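Local coordinates for protein L-lysine 6-oxidase (Marinomonas mediterranea, PDB 3WEU) that oxidises the side-chain amine of L-lysine with a cysteine tryptophylquinone cofactor, releasing ammonium and antibacterial hydrogen peroxide, at residues A[478-490]-A[495-507]. Residues are numbered along the deposited sequence; the frame is centred on the assembly and turned at random.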
loop_
_atom_site.group_PDB
_atom_site.type_symbol
_atom_site.label_atom_id
_atom_site.label_comp_id
_atom_site.label_asym_id
_atom_site.label_seq_id
_atom_site.Cartn_x
_atom_site.Cartn_y
_atom_site.Cartn_z
ATOM N N PHE A 478 -37.950 7.667 19.060
ATOM C CA PHE A 478 -36.684 7.966 18.463
ATOM C C PHE A 478 -36.251 9.400 18.622
ATOM O O PHE A 478 -35.010 9.671 18.674
ATOM C CB PHE A 478 -36.668 7.543 16.963
ATOM C CG PHE A 478 -36.925 6.072 16.762
ATOM C CD1 PHE A 478 -36.010 5.113 17.253
ATOM C CD2 PHE A 478 -37.999 5.650 16.043
ATOM C CE1 PHE A 478 -36.254 3.776 17.124
ATOM C CE2 PHE A 478 -38.233 4.300 15.867
ATOM C CZ PHE A 478 -37.364 3.364 16.421
ATOM N N ASP A 479 -37.225 10.310 18.619
ATOM C CA ASP A 479 -36.975 11.743 18.860
ATOM C C ASP A 479 -36.043 11.890 20.099
ATOM O O ASP A 479 -35.002 12.602 20.073
ATOM C CB ASP A 479 -38.326 12.478 19.061
ATOM C CG ASP A 479 -38.908 13.037 17.740
ATOM O OD1 ASP A 479 -38.246 12.956 16.652
ATOM O OD2 ASP A 479 -40.027 13.570 17.782
ATOM N N VAL A 480 -36.387 11.144 21.147
ATOM C CA VAL A 480 -35.694 11.248 22.454
ATOM C C VAL A 480 -34.457 10.374 22.577
ATOM O O VAL A 480 -33.445 10.814 23.116
ATOM C CB VAL A 480 -36.692 10.926 23.579
ATOM C CG1 VAL A 480 -36.022 10.772 24.968
ATOM C CG2 VAL A 480 -37.791 11.987 23.548
ATOM N N ASN A 481 -34.507 9.184 21.975
ATOM C CA ASN A 481 -33.476 8.154 22.184
ATOM C C ASN A 481 -32.545 7.868 21.045
ATOM O O ASN A 481 -31.476 7.283 21.193
ATOM C CB ASN A 481 -34.252 6.889 22.524
ATOM C CG ASN A 481 -35.090 7.071 23.773
ATOM O OD1 ASN A 481 -36.318 7.100 23.769
ATOM N ND2 ASN A 481 -34.402 7.210 24.848
ATOM N N GLY A 482 -32.937 8.286 19.856
ATOM C CA GLY A 482 -32.186 7.903 18.670
ATOM C C GLY A 482 -32.369 6.412 18.437
ATOM O O GLY A 482 -33.270 5.747 19.027
ATOM N N LEU A 483 -31.537 5.897 17.527
ATOM C CA LEU A 483 -31.666 4.546 17.076
ATOM C C LEU A 483 -30.799 3.631 17.898
ATOM O O LEU A 483 -29.867 4.096 18.535
ATOM C CB LEU A 483 -31.248 4.439 15.591
ATOM C CG LEU A 483 -32.214 5.169 14.657
ATOM C CD1 LEU A 483 -31.602 5.195 13.253
ATOM C CD2 LEU A 483 -33.623 4.574 14.611
ATOM N N THR A 484 -31.066 2.321 17.850
ATOM C CA THR A 484 -30.357 1.386 18.780
ATOM C C THR A 484 -29.275 0.646 17.995
ATOM O O THR A 484 -29.590 -0.189 17.164
ATOM C CB THR A 484 -31.336 0.427 19.390
ATOM O OG1 THR A 484 -32.594 1.073 19.668
ATOM C CG2 THR A 484 -30.733 -0.309 20.649
ATOM N N PRO A 485 -28.001 0.996 18.179
ATOM C CA PRO A 485 -26.997 0.461 17.226
ATOM C C PRO A 485 -26.805 -1.071 17.245
ATOM O O PRO A 485 -26.645 -1.731 16.195
ATOM C CB PRO A 485 -25.702 1.210 17.630
ATOM C CG PRO A 485 -25.958 1.710 19.035
ATOM C CD PRO A 485 -27.422 2.073 19.023
ATOM N N GLU A 486 -26.926 -1.671 18.415
ATOM C CA GLU A 486 -26.591 -3.078 18.551
ATOM C C GLU A 486 -27.808 -3.973 18.441
ATOM O O GLU A 486 -27.667 -5.175 18.438
ATOM C CB GLU A 486 -25.788 -3.333 19.860
ATOM C CG GLU A 486 -26.421 -2.915 21.127
ATOM C CD GLU A 486 -26.204 -1.412 21.375
ATOM O OE1 GLU A 486 -25.093 -0.932 21.870
ATOM O OE2 GLU A 486 -27.175 -0.726 21.042
ATOM N N ARG A 487 -29.007 -3.416 18.296
ATOM C CA ARG A 487 -30.231 -4.195 18.331
ATOM C C ARG A 487 -30.415 -5.000 17.029
ATOM O O ARG A 487 -30.465 -4.410 15.937
ATOM C CB ARG A 487 -31.459 -3.305 18.516
ATOM C CG ARG A 487 -32.774 -4.024 18.498
ATOM C CD ARG A 487 -33.955 -3.123 18.800
ATOM N NE ARG A 487 -35.231 -3.817 18.798
ATOM C CZ ARG A 487 -35.899 -4.110 17.685
ATOM N NH1 ARG A 487 -35.356 -3.756 16.504
ATOM N NH2 ARG A 487 -37.053 -4.749 17.724
ATOM N N ASP A 488 -30.539 -6.310 17.166
ATOM C CA ASP A 488 -30.932 -7.170 16.057
ATOM C C ASP A 488 -32.430 -7.408 16.081
ATOM O O ASP A 488 -32.976 -8.111 16.909
ATOM C CB ASP A 488 -30.197 -8.484 16.128
ATOM C CG ASP A 488 -30.411 -9.345 14.872
ATOM O OD1 ASP A 488 -31.251 -8.965 14.022
ATOM O OD2 ASP A 488 -29.735 -10.364 14.736
ATOM N N GLU A 489 -33.131 -6.792 15.129
ATOM C CA GLU A 489 -34.523 -7.024 14.959
ATOM C C GLU A 489 -34.915 -8.455 14.757
ATOM O O GLU A 489 -36.049 -8.863 15.082
ATOM C CB GLU A 489 -35.000 -6.199 13.773
ATOM C CG GLU A 489 -34.496 -6.675 12.382
ATOM C CD GLU A 489 -33.013 -6.436 12.093
ATOM O OE1 GLU A 489 -32.231 -5.765 12.855
ATOM O OE2 GLU A 489 -32.595 -6.904 10.991
ATOM N N CYS A 490 -34.018 -9.259 14.165
ATOM C CA CYS A 490 -34.309 -10.709 14.087
ATOM C C CYS A 490 -34.228 -11.468 15.413
ATOM O O CYS A 490 -34.881 -12.484 15.558
ATOM C CB CYS A 490 -33.364 -11.385 13.119
ATOM S SG CYS A 490 -33.630 -10.730 11.418
ATOM N N GLY A 495 -39.806 -5.855 15.904
ATOM C CA GLY A 495 -39.921 -4.943 14.764
ATOM C C GLY A 495 -38.620 -4.385 14.329
ATOM O O GLY A 495 -37.608 -4.575 14.962
ATOM N N CYS A 496 -38.673 -3.593 13.246
ATOM C CA CYS A 496 -37.474 -2.996 12.711
ATOM C C CYS A 496 -37.387 -1.537 13.043
ATOM O O CYS A 496 -38.383 -0.854 13.088
ATOM C CB CYS A 496 -37.472 -3.127 11.174
ATOM S SG CYS A 496 -37.552 -4.855 10.678
ATOM N N GLU A 497 -36.168 -1.059 13.095
ATOM C CA GLU A 497 -35.898 0.344 13.207
ATOM C C GLU A 497 -35.422 0.786 11.844
ATOM O O GLU A 497 -34.925 -0.049 11.102
ATOM C CB GLU A 497 -34.727 0.565 14.119
ATOM C CG GLU A 497 -35.101 0.317 15.561
ATOM C CD GLU A 497 -34.042 0.734 16.574
ATOM O OE1 GLU A 497 -32.909 1.089 16.208
ATOM O OE2 GLU A 497 -34.397 0.688 17.774
ATOM N N PRO A 498 -35.422 2.079 11.596
ATOM C CA PRO A 498 -34.748 2.684 10.458
ATOM C C PRO A 498 -33.269 2.239 10.364
ATOM O O PRO A 498 -32.512 2.209 11.344
ATOM C CB PRO A 498 -34.872 4.171 10.704
ATOM C CG PRO A 498 -36.098 4.325 11.493
ATOM C CD PRO A 498 -36.304 3.037 12.272
ATOM N N GLY A 499 -32.867 1.856 9.151
ATOM C CA GLY A 499 -31.552 1.337 8.919
ATOM C C GLY A 499 -31.467 -0.179 9.013
ATOM O O GLY A 499 -30.471 -0.758 8.530
ATOM N N ASP A 500 -32.501 -0.843 9.482
ATOM C CA ASP A 500 -32.382 -2.267 9.722
ATOM C C ASP A 500 -32.324 -3.135 8.462
ATOM O O ASP A 500 -31.638 -4.171 8.439
ATOM C CB ASP A 500 -33.439 -2.762 10.701
ATOM C CG ASP A 500 -33.078 -2.450 12.166
ATOM O OD1 ASP A 500 -31.972 -1.948 12.425
ATOM O OD2 ASP A 500 -33.979 -2.708 12.973
ATOM N N LEU A 501 -33.067 -2.752 7.424
ATOM C CA LEU A 501 -33.122 -3.580 6.215
ATOM C C LEU A 501 -31.860 -3.517 5.367
ATOM O O LEU A 501 -31.598 -4.456 4.608
ATOM C CB LEU A 501 -34.371 -3.298 5.379
ATOM C CG LEU A 501 -35.597 -4.091 5.797
ATOM C CD1 LEU A 501 -35.930 -3.955 7.211
ATOM C CD2 LEU A 501 -36.797 -3.735 4.948
ATOM N N THR A 502 -31.035 -2.472 5.507
ATOM C CA THR A 502 -29.825 -2.352 4.678
ATOM C C THR A 502 -28.522 -2.465 5.455
ATOM O O THR A 502 -27.440 -2.451 4.896
ATOM C CB THR A 502 -29.816 -1.046 3.853
ATOM O OG1 THR A 502 -29.887 0.109 4.714
ATOM C CG2 THR A 502 -31.030 -1.073 2.816
ATOM N N LYS A 503 -28.576 -2.580 6.768
ATOM C CA LYS A 503 -27.340 -2.409 7.516
ATOM C C LYS A 503 -26.337 -3.508 7.313
ATOM O O LYS A 503 -25.122 -3.284 7.499
ATOM C CB LYS A 503 -27.636 -2.274 9.009
ATOM C CG LYS A 503 -28.225 -3.496 9.630
ATOM C CD LYS A 503 -28.828 -3.184 10.984
ATOM C CE LYS A 503 -29.585 -4.387 11.558
ATOM N NZ LYS A 503 -29.997 -4.175 12.999
ATOM N N ARG A 504 -26.803 -4.688 6.975
ATOM C CA ARG A 504 -25.908 -5.834 6.803
ATOM C C ARG A 504 -25.065 -5.791 5.541
ATOM O O ARG A 504 -24.049 -6.492 5.421
ATOM C CB ARG A 504 -26.730 -7.128 6.811
ATOM C CG ARG A 504 -27.232 -7.446 8.202
ATOM C CD ARG A 504 -28.183 -8.608 8.116
ATOM N NE ARG A 504 -28.650 -9.061 9.433
ATOM C CZ ARG A 504 -29.593 -8.451 10.129
ATOM N NH1 ARG A 504 -30.154 -7.315 9.652
ATOM N NH2 ARG A 504 -29.950 -8.938 11.315
ATOM N N MET A 505 -25.475 -4.965 4.574
ATOM C CA MET A 505 -24.855 -4.935 3.267
ATOM C C MET A 505 -23.475 -4.296 3.370
ATOM O O MET A 505 -23.121 -3.707 4.406
ATOM C CB MET A 505 -25.699 -4.136 2.261
ATOM C CG MET A 505 -27.182 -4.455 2.222
ATOM S SD MET A 505 -27.554 -6.220 2.178
ATOM C CE MET A 505 -27.218 -6.509 0.456
ATOM N N ALA A 506 -22.697 -4.393 2.294
ATOM C CA ALA A 506 -21.357 -3.837 2.344
ATOM C C ALA A 506 -21.391 -2.343 2.582
ATOM O O ALA A 506 -22.301 -1.608 2.160
ATOM C CB ALA A 506 -20.566 -4.145 1.085
ATOM N N CYS A 507 -20.366 -1.905 3.288
ATOM C CA CYS A 507 -20.158 -0.495 3.637
ATOM C C CYS A 507 -18.797 -0.062 3.161
ATOM O O CYS A 507 -17.757 -0.380 3.814
ATOM C CB CYS A 507 -20.279 -0.353 5.140
ATOM S SG CYS A 507 -20.275 1.394 5.604
HETATM O O HOH W 1 -32.921 -2.724 15.522
HETATM O O HOH W 2 -29.882 -11.626 12.390
HETATM O O HOH W 3 -38.583 -7.966 14.521
HETATM O O HOH W 4 -33.510 -6.487 8.520
#
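Glu-489 meets Lys-503 and Arg-504 across this contact, a worked example of how buried carboxylates can be satisfied by charge and by backbone. The tight part surrounds Glu-489, whose CG lies between the backbone N and the carbonyl carbon (chi1 70°); this placement and the bend at chi2 carry the carboxylate to both bases. Two salt bridges use syn lone pairs: Glu-489 OE1 accepts from Lys-503 NZ at 2.7 Å, and Glu-489 OE2 from Arg-504 NH1 at 2.8 Å. The Asp-500 carboxylate stacks on that of Glu-489, a pairing of like charges that Lys-503 bridges by also bonding Asp-500 OD1 from above its plane. Asp-488, the N-cap of helix 489-492, accepts Cys-490 N on OD1, which also takes a weak hydrogen bond from Arg-504 NH2 within a salt bridge. Extended Arg-487 clasps Gly-495 O end-on through NH1 and NH2. Water mediates further links, one molecule joining Arg-487 to Asp-500, another Asp-488 OD2 to Arg-504.

The more open side is at Thr-484, partly exposed where the other touching residues are buried. Glu-497 holds it with two oxygens, Glu-497 OE1 taking Thr-484 N (2.8 Å, 170°) and Glu-497 OE2 taking Thr-484 OG1 (2.6 Å), while Phe-478 turns its ring edge to OE2. With Lys-92 adding positive charge beside Asp-500 and Glu-497, the salt-bridge network probably keeps these buried acids ionised.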